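Local coordinates for putative surface anchored protein (Clostridium perfringens B, PDB 4NI6), which is of unknown function but is probably one Ig-like unit of the repetitive shaft of a cell-surface adhesin, strengthened by an internal ester cross-link, at residues 32-37 and 84-89; 92-97 and 137-142. One frame throughout, in Å; residues are numbered along the deposited sequence.

Interaction 1 pairs strands 31-39 and 81-90, partly buried within the sheet that ends at 81-90; interaction 2 lies at the surface, about 18 Å away between centres, where the loop leading from 81-90 into strand 97-106 meets the end of strand 121-139. Interaction 1 is a long antiparallel ladder with a largely apolar face that also holds the buried D35, and a polar, mostly charged face. At 92-97 and 137-142 two backbone bonds are joined by leucine methyl contacts and by V139 packing under a beta turn. The contacts meet at V33, whose CG2 lies 4.0 Å from L137 CD2 and also packs near L92 CD1, so apolar packing runs from one into the other.

Interaction 1: 32-37 and 84-89; sequences DVKDTI and ELDFGN
V33 meets F87, and D35 meets L85, on neighbouring antiparallel strands of one sheet of this Ig-like domain: 81-90 is its outermost strand within the chain, and strand 3-9 pairs with the other side of 32-37. D35 and L85 form a regular hydrogen-bonded pair, with D35 N to L85 O and L85 N to D35 O both 2.9 Å. Further along, F87 and G88 together stand opposite V33, a beta bulge between the K34–D86 and D32–N89 pairs. V33 O accepts from F87 N almost in line with its carbonyl bond, and the same oxygen lies at the edge of the F87 ring, near the ring plane.

The face carrying V33, D35, L85 and F87 is the tightly packed one. D35 and F87 pack on V100 of strand 97-106, and the D35 carboxylate lies close to that of E102. With CG1 of V33 anti to the backbone N (chi1 180°), this methyl reaches the ring at F87 CD2, 3.8 Å away. I37 sends its CD1 across to L85 CB at 4.1 Å, and both side chains also press on L50 of strand 47-57.

The other face is looser and largely solvent-facing. The K34 and D86 side chains run alongside each other in the same direction, with K34 CG 3.4 Å from D86 OD1 and the charged ends, K34 NZ and D86 OD2, 4.1 Å apart. At the end of the ladder N89 ND2 gives D32 OD1 a long bond of 3.3 Å, the amide and carboxylate planes being turned 73° apart; this amide nitrogen also binds D29 O. D86 OD1 also accepts from G88 N, two residues on, an Asx turn that spans the bulge: the bond is 2.9 Å long and approaches from above the carboxylate plane.

Interaction 2: 92-97 and 137-142; sequences LQVGEK and LIVEKP
L137 holds CG between its backbone N and carbonyl carbon (chi1 72°), whereas L92 turns CG opposite its carbonyl carbon (chi1 -55°); the two leucines thereby reach toward each other and meet tip to tip, CD1 to CD1, at 3.8 Å. Y98 packs on both. V139 lies under a type II beta turn that runs from Q93 to E96 and is closed by E96 N bonding to Q93 O. Its CB comes within 3.6 Å of Q93 O, and its CG1 touches V94 CA and, at about a right angle between the side chains, V94 CG2. G95 occupies the third position of the turn with positive phi, and K141 CG packs on its CA at 3.5 Å.

Two backbone bonds tie the turn to the end of strand 121-139. V139 N donates nearly straight to E96 O over 3.0 Å; G95 N reaches V139 O at 2.8 Å, but bent and from above the carbonyl plane. Beyond E96 the chain enters strand 97-106, where the aliphatic part of K97 lies alongside I138. Toward the chain end, V94 CG1 lies 3.5 Å from E140 O and also touches P142 CD. The two backbone bonds give the junction its direction, while the apolar contacts need no exact alignment; enclosing E140 O without a hydrogen-bond partner probably costs some stability.

Interaction 1: 32-37 and 84-89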
ATOM      1  N   ASP A  32      11.052  -5.305  -7.600  1.00 18.31           N
ATOM      2  CA  ASP A  32      10.773  -5.446  -6.160  1.00 15.61           C
ATOM      3  C   ASP A  32       9.906  -4.301  -5.672  1.00 11.20           C
ATOM      4  O   ASP A  32      10.266  -3.141  -5.839  1.00 13.54           O
ATOM      5  CB  ASP A  32      12.078  -5.504  -5.366  1.00 21.30           C
ATOM      6  CG  ASP A  32      12.999  -6.615  -5.833  1.00 27.58           C
ATOM      7  OD1 ASP A  32      12.521  -7.590  -6.461  1.00 36.31           O
ATOM      8  OD2 ASP A  32      14.214  -6.496  -5.592  1.00 43.19           O
ATOM      9  N   VAL A  33       8.732  -4.618  -5.138  1.00 10.16           N
ATOM     10  CA  VAL A  33       7.781  -3.566  -4.788  1.00  9.59           C
ATOM     11  C   VAL A  33       7.526  -3.624  -3.289  1.00  9.23           C
ATOM     12  O   VAL A  33       7.147  -4.663  -2.760  1.00 10.37           O
ATOM     13  CB  VAL A  33       6.440  -3.743  -5.521  1.00 10.36           C
ATOM     14  CG1 VAL A  33       5.449  -2.632  -5.144  1.00 12.03           C
ATOM     15  CG2 VAL A  33       6.663  -3.755  -7.025  1.00 11.71           C
ATOM     16  N   LYS A  34       7.843  -2.527  -2.623  1.00  8.41           N
ATOM     17  CA  LYS A  34       7.637  -2.400  -1.184  1.00  8.89           C
ATOM     18  C   LYS A  34       6.786  -1.161  -0.941  1.00  8.94           C
ATOM     19  O   LYS A  34       6.592  -0.319  -1.829  1.00 11.61           O
ATOM     20  CB  LYS A  34       8.979  -2.226  -0.455  1.00 13.96           C
ATOM     21  CG  LYS A  34       9.896  -3.427  -0.505  1.00 16.94           C
ATOM     22  CD  LYS A  34      11.201  -3.135   0.212  1.00 29.37           C
ATOM     23  CE  LYS A  34      12.331  -3.996  -0.333  1.00 43.34           C
ATOM     24  NZ  LYS A  34      13.359  -4.283   0.705  1.00 65.83           N
ATOM     25  N   ASP A  35       6.124  -1.103   0.208  1.00  9.18           N
ATOM     26  CA  ASP A  35       5.304   0.055   0.531  1.00  8.89           C
ATOM     27  C   ASP A  35       5.523   0.440   1.994  1.00  8.65           C
ATOM     28  O   ASP A  35       5.642  -0.441   2.859  1.00  9.70           O
ATOM     29  CB  ASP A  35       3.821  -0.297   0.346  1.00  8.92           C
ATOM     30  CG  ASP A  35       2.916   0.924   0.265  1.00  8.74           C
ATOM     31  OD1 ASP A  35       3.208   1.784  -0.609  1.00  8.94           O
ATOM     32  OD2 ASP A  35       1.894   1.015   0.990  1.00  9.55           O
ATOM     33  N   THR A  36       5.725   1.726   2.206  1.00  9.14           N
ATOM     34  CA  THR A  36       5.809   2.285   3.565  1.00  9.29           C
ATOM     35  C   THR A  36       4.485   2.938   3.939  1.00  9.82           C
ATOM     36  O   THR A  36       3.910   3.698   3.154  1.00 11.56           O
ATOM     37  CB  THR A  36       6.938   3.312   3.632  1.00 11.81           C
ATOM     38  OG1 THR A  36       8.156   2.641   3.284  1.00 14.33           O
ATOM     39  CG2 THR A  36       7.105   3.878   4.994  1.00 15.06           C
ATOM     40  N   ILE A  37       3.981   2.620   5.138  1.00 10.29           N
ATOM     41  CA  ILE A  37       2.662   3.078   5.622  1.00 10.30           C
ATOM     42  C   ILE A  37       2.837   3.919   6.891  1.00 10.50           C
ATOM     43  O   ILE A  37       3.354   3.414   7.901  1.00 11.07           O
ATOM     44  CB  ILE A  37       1.733   1.872   5.935  1.00  9.79           C
ATOM     45  CG1 ILE A  37       1.592   0.887   4.751  1.00 11.14           C
ATOM     46  CG2 ILE A  37       0.355   2.378   6.376  1.00 11.30           C
ATOM     47  CD1 ILE A  37       2.632  -0.215   4.721  1.00 11.67           C
ATOM     48  N   GLU A  84       5.896  -1.280   7.266  1.00  8.70           N
ATOM     49  CA  GLU A  84       6.340  -1.647   5.921  1.00  9.47           C
ATOM     50  C   GLU A  84       5.623  -2.897   5.475  1.00 10.02           C
ATOM     51  O   GLU A  84       5.351  -3.782   6.294  1.00 11.80           O
ATOM     52  CB  GLU A  84       7.854  -1.868   5.913  1.00 11.55           C
ATOM     53  CG  GLU A  84       8.587  -0.585   6.217  1.00 17.52           C
ATOM     54  CD  GLU A  84      10.072  -0.747   6.122  1.00 23.64           C
ATOM     55  OE1 GLU A  84      10.523  -1.597   5.325  1.00 24.80           O
ATOM     56  OE2 GLU A  84      10.793  -0.047   6.853  1.00 27.92           O
ATOM     57  N   LEU A  85       5.442  -3.022   4.155  0.50 10.41           N
ATOM     58  CA  LEU A  85       4.815  -4.199   3.551  0.50 10.02           C
ATOM     59  C   LEU A  85       5.544  -4.512   2.244  0.50  9.44           C
ATOM     60  O   LEU A  85       5.591  -3.670   1.348  0.50 11.53           O
ATOM     61  CB  LEU A  85       3.330  -3.947   3.265  0.50 11.19           C
ATOM     62  CG  LEU A  85       2.588  -5.179   2.755  0.50 10.89           C
ATOM     63  CD1 LEU A  85       1.194  -5.285   3.339  0.50 12.65           C
ATOM     64  CD2 LEU A  85       2.493  -5.109   1.255  0.50 11.67           C
ATOM     65  N   ASP A  86       6.148  -5.693   2.155  1.00  9.49           N
ATOM     66  CA  ASP A  86       7.031  -6.046   1.041  1.00 11.37           C
ATOM     67  C   ASP A  86       6.301  -7.058   0.158  1.00  9.70           C
ATOM     68  O   ASP A  86       6.009  -8.172   0.603  1.00 12.32           O
ATOM     69  CB  ASP A  86       8.313  -6.680   1.629  1.00 13.10           C
ATOM     70  CG  ASP A  86       9.411  -6.908   0.616  1.00 20.69           C
ATOM     71  OD1 ASP A  86       9.155  -6.730  -0.592  1.00 14.97           O
ATOM     72  OD2 ASP A  86      10.539  -7.233   1.052  1.00 64.29           O
ATOM     73  N   PHE A  87       6.003  -6.675  -1.086  1.00  9.47           N
ATOM     74  CA  PHE A  87       5.366  -7.578  -2.025  1.00 10.12           C
ATOM     75  C   PHE A  87       6.372  -8.530  -2.674  1.00 11.32           C
ATOM     76  O   PHE A  87       5.984  -9.418  -3.431  1.00 14.59           O
ATOM     77  CB  PHE A  87       4.659  -6.811  -3.160  1.00 10.79           C
ATOM     78  CG  PHE A  87       3.448  -6.028  -2.705  1.00 10.59           C
ATOM     79  CD1 PHE A  87       2.199  -6.635  -2.633  1.00 12.58           C
ATOM     80  CD2 PHE A  87       3.529  -4.655  -2.526  1.00 12.88           C
ATOM     81  CE1 PHE A  87       1.088  -5.923  -2.196  1.00 12.95           C
ATOM     82  CE2 PHE A  87       2.408  -3.937  -2.120  1.00 13.25           C
ATOM     83  CZ  PHE A  87       1.188  -4.576  -1.967  1.00 11.88           C
ATOM     84  N   GLY A  88       7.659  -8.285  -2.465  1.00 11.11           N
ATOM     85  CA  GLY A  88       8.708  -9.038  -3.146  1.00 14.15           C
ATOM     86  C   GLY A  88       8.788  -8.723  -4.629  1.00 12.19           C
ATOM     87  O   GLY A  88       8.276  -7.715  -5.109  1.00 13.15           O
ATOM     88  N   ASN A  89       9.434  -9.627  -5.343  1.00 13.95           N
ATOM     89  CA  ASN A  89       9.636  -9.474  -6.780  1.00 14.65           C
ATOM     90  C   ASN A  89       8.344  -9.673  -7.558  1.00 13.19           C
ATOM     91  O   ASN A  89       7.628 -10.650  -7.333  1.00 16.59           O
ATOM     92  CB  ASN A  89      10.681 -10.492  -7.275  1.00 38.05           C
ATOM     93  CG  ASN A  89      10.990 -10.356  -8.760  1.00 23.56           C
ATOM     94  OD1 ASN A  89      10.281 -10.916  -9.600  1.00 30.20           O
ATOM     95  ND2 ASN A  89      11.901  -9.453  -9.078  1.00 24.99           N
TER

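Interaction 2: 92-97 and 137-142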
ATOM      1  N   LEU A  92       6.158  -7.282 -13.579  1.00 19.67           N
ATOM      2  CA  LEU A  92       5.274  -6.232 -14.116  1.00 19.08           C
ATOM      3  C   LEU A  92       5.457  -5.957 -15.618  1.00 17.92           C
ATOM      4  O   LEU A  92       6.469  -6.348 -16.216  1.00 25.56           O
ATOM      5  CB  LEU A  92       5.464  -4.932 -13.329  1.00 17.35           C
ATOM      6  CG  LEU A  92       5.266  -5.088 -11.813  1.00 18.17           C
ATOM      7  CD1 LEU A  92       5.377  -3.754 -11.096  1.00 16.40           C
ATOM      8  CD2 LEU A  92       3.901  -5.698 -11.517  1.00 19.00           C
ATOM      9  N   GLN A  93       4.438  -5.349 -16.236  1.00 17.26           N
ATOM     10  CA  GLN A  93       4.405  -5.191 -17.701  1.00 19.94           C
ATOM     11  C   GLN A  93       5.021  -3.851 -18.070  1.00 21.30           C
ATOM     12  O   GLN A  93       4.601  -2.786 -17.587  1.00 16.56           O
ATOM     13  CB  GLN A  93       2.950  -5.256 -18.194  1.00 19.01           C
ATOM     14  CG  GLN A  93       2.357  -6.661 -18.220  1.00 29.91           C
ATOM     15  CD  GLN A  93       0.845  -6.666 -18.405  1.00 55.25           C
ATOM     16  OE1 GLN A  93       0.110  -7.491 -17.744  1.00104.09           O
ATOM     17  NE2 GLN A  93       0.370  -5.780 -19.318  1.00 76.23           N
ATOM     18  N   VAL A  94       5.936  -3.890 -19.036  1.00 23.74           N
ATOM     19  CA  VAL A  94       6.510  -2.658 -19.573  1.00 18.81           C
ATOM     20  C   VAL A  94       5.426  -1.766 -20.150  1.00 15.42           C
ATOM     21  O   VAL A  94       4.557  -2.223 -20.918  1.00 18.10           O
ATOM     22  CB  VAL A  94       7.628  -2.942 -20.596  1.00 20.07           C
ATOM     23  CG1 VAL A  94       7.976  -1.704 -21.433  1.00 20.26           C
ATOM     24  CG2 VAL A  94       8.851  -3.462 -19.865  1.00 28.09           C
ATOM     25  N   GLY A  95       5.487  -0.480 -19.812  1.00 19.01           N
ATOM     26  CA  GLY A  95       4.489   0.464 -20.278  1.00 20.57           C
ATOM     27  C   GLY A  95       3.314   0.691 -19.346  1.00 20.28           C
ATOM     28  O   GLY A  95       2.506   1.589 -19.583  1.00 20.35           O
ATOM     29  N   GLU A  96       3.173  -0.133 -18.302  1.00 16.99           N
ATOM     30  CA  GLU A  96       1.996  -0.087 -17.453  1.00 14.79           C
ATOM     31  C   GLU A  96       2.222   0.590 -16.117  1.00 13.18           C
ATOM     32  O   GLU A  96       3.350   0.725 -15.627  1.00 13.18           O
ATOM     33  CB  GLU A  96       1.433  -1.503 -17.304  1.00 16.19           C
ATOM     34  CG  GLU A  96       1.013  -2.161 -18.628  1.00 16.28           C
ATOM     35  CD  GLU A  96      -0.046  -1.370 -19.387  1.00 19.55           C
ATOM     36  OE1 GLU A  96      -1.124  -1.072 -18.793  1.00 17.57           O
ATOM     37  OE2 GLU A  96       0.267  -0.907 -20.509  1.00 19.59           O
ATOM     38  N   LYS A  97       1.098   1.018 -15.574  1.00 12.51           N
ATOM     39  CA  LYS A  97       1.018   1.747 -14.314  1.00 12.23           C
ATOM     40  C   LYS A  97       0.345   0.897 -13.248  1.00  9.88           C
ATOM     41  O   LYS A  97      -0.641   0.226 -13.521  1.00 10.64           O
ATOM     42  CB  LYS A  97       0.205   3.025 -14.531  1.00 13.11           C
ATOM     43  CG  LYS A  97       0.075   3.918 -13.300  1.00 14.64           C
ATOM     44  CD  LYS A  97      -0.963   5.000 -13.533  1.00 25.69           C
ATOM     45  CE  LYS A  97      -0.397   6.181 -14.291  1.00 25.15           C
ATOM     46  NZ  LYS A  97      -1.431   7.254 -14.391  1.00 26.36           N
ATOM     47  N   LEU A 137       3.647   3.375  -9.320  1.00  9.42           N
ATOM     48  CA  LEU A 137       4.839   3.180 -10.113  1.00 10.46           C
ATOM     49  C   LEU A 137       4.435   3.054 -11.570  1.00 11.41           C
ATOM     50  O   LEU A 137       3.371   2.576 -11.897  1.00 11.93           O
ATOM     51  CB  LEU A 137       5.646   1.994  -9.594  1.00 11.20           C
ATOM     52  CG  LEU A 137       5.064   0.598  -9.846  1.00 10.53           C
ATOM     53  CD1 LEU A 137       5.551   0.038 -11.191  1.00 13.65           C
ATOM     54  CD2 LEU A 137       5.363  -0.406  -8.754  1.00 13.89           C
ATOM     55  N   ILE A 138       5.360   3.434 -12.457  1.00 12.25           N
ATOM     56  CA  ILE A 138       5.177   3.258 -13.906  1.00 20.21           C
ATOM     57  C   ILE A 138       6.413   2.564 -14.480  1.00 12.81           C
ATOM     58  O   ILE A 138       7.521   2.920 -14.092  1.00 13.10           O
ATOM     59  CB  ILE A 138       5.012   4.631 -14.609  1.00 12.93           C
ATOM     60  CG1 ILE A 138       3.714   5.309 -14.162  1.00 12.92           C
ATOM     61  CG2 ILE A 138       5.014   4.453 -16.138  1.00 15.88           C
ATOM     62  CD1 ILE A 138       3.592   6.779 -14.535  1.00 16.02           C
ATOM     63  N   VAL A 139       6.195   1.472 -15.227  1.00 13.18           N
ATOM     64  CA  VAL A 139       7.324   0.818 -15.919  1.00 19.35           C
ATOM     65  C   VAL A 139       7.522   1.389 -17.311  1.00 19.15           C
ATOM     66  O   VAL A 139       6.545   1.466 -18.049  1.00 23.68           O
ATOM     67  CB  VAL A 139       7.087  -0.685 -16.020  1.00 19.29           C
ATOM     68  CG1 VAL A 139       8.339  -1.355 -16.577  1.00 19.53           C
ATOM     69  CG2 VAL A 139       6.720  -1.283 -14.670  1.00 16.04           C
ATOM     70  N   GLU A 140       8.609   2.154 -17.436  1.00 13.94           N
ATOM     71  CA  GLU A 140       8.823   2.958 -18.645  1.00 16.04           C
ATOM     72  C   GLU A 140       8.967   2.126 -19.932  1.00 15.07           C
ATOM     73  O   GLU A 140       9.503   1.028 -19.896  1.00 15.85           O
ATOM     74  CB  GLU A 140      10.028   3.875 -18.453  1.00 16.75           C
ATOM     75  CG  GLU A 140       9.877   4.853 -17.295  1.00 19.61           C
ATOM     76  CD  GLU A 140      11.151   5.633 -17.022  1.00 36.81           C
ATOM     77  OE1 GLU A 140      12.240   5.015 -16.998  1.00 47.30           O
ATOM     78  OE2 GLU A 140      11.061   6.875 -16.864  1.00 55.34           O
ATOM     79  N   LYS A 141       8.447   2.660 -21.040  1.00 19.30           N
ATOM     80  CA  LYS A 141       8.630   2.082 -22.380  1.00 20.16           C
ATOM     81  C   LYS A 141      10.008   2.397 -22.980  1.00 24.34           C
ATOM     82  O   LYS A 141      10.640   3.384 -22.606  1.00 28.47           O
ATOM     83  CB  LYS A 141       7.546   2.592 -23.331  1.00 25.65           C
ATOM     84  CG  LYS A 141       6.144   2.206 -22.880  1.00 29.02           C
ATOM     85  CD  LYS A 141       5.094   2.359 -23.968  1.00 37.25           C
ATOM     86  CE  LYS A 141       4.856   3.817 -24.325  1.00 42.68           C
ATOM     87  NZ  LYS A 141       3.510   4.020 -24.938  1.00 70.26           N
ATOM     88  N   PRO A 142      10.465   1.572 -23.952  1.00 23.57           N
ATOM     89  CA  PRO A 142      11.845   1.685 -24.437  1.00 27.44           C
ATOM     90  C   PRO A 142      12.146   3.072 -25.000  1.00 37.69           C
ATOM     91  O   PRO A 142      11.268   3.638 -25.738  1.00 53.96           O
ATOM     92  CB  PRO A 142      11.905   0.658 -25.564  1.00 28.27           C
ATOM     93  CG  PRO A 142      10.866  -0.361 -25.274  1.00 23.26           C
ATOM     94  CD  PRO A 142       9.835   0.297 -24.359  1.00 19.60           C
TER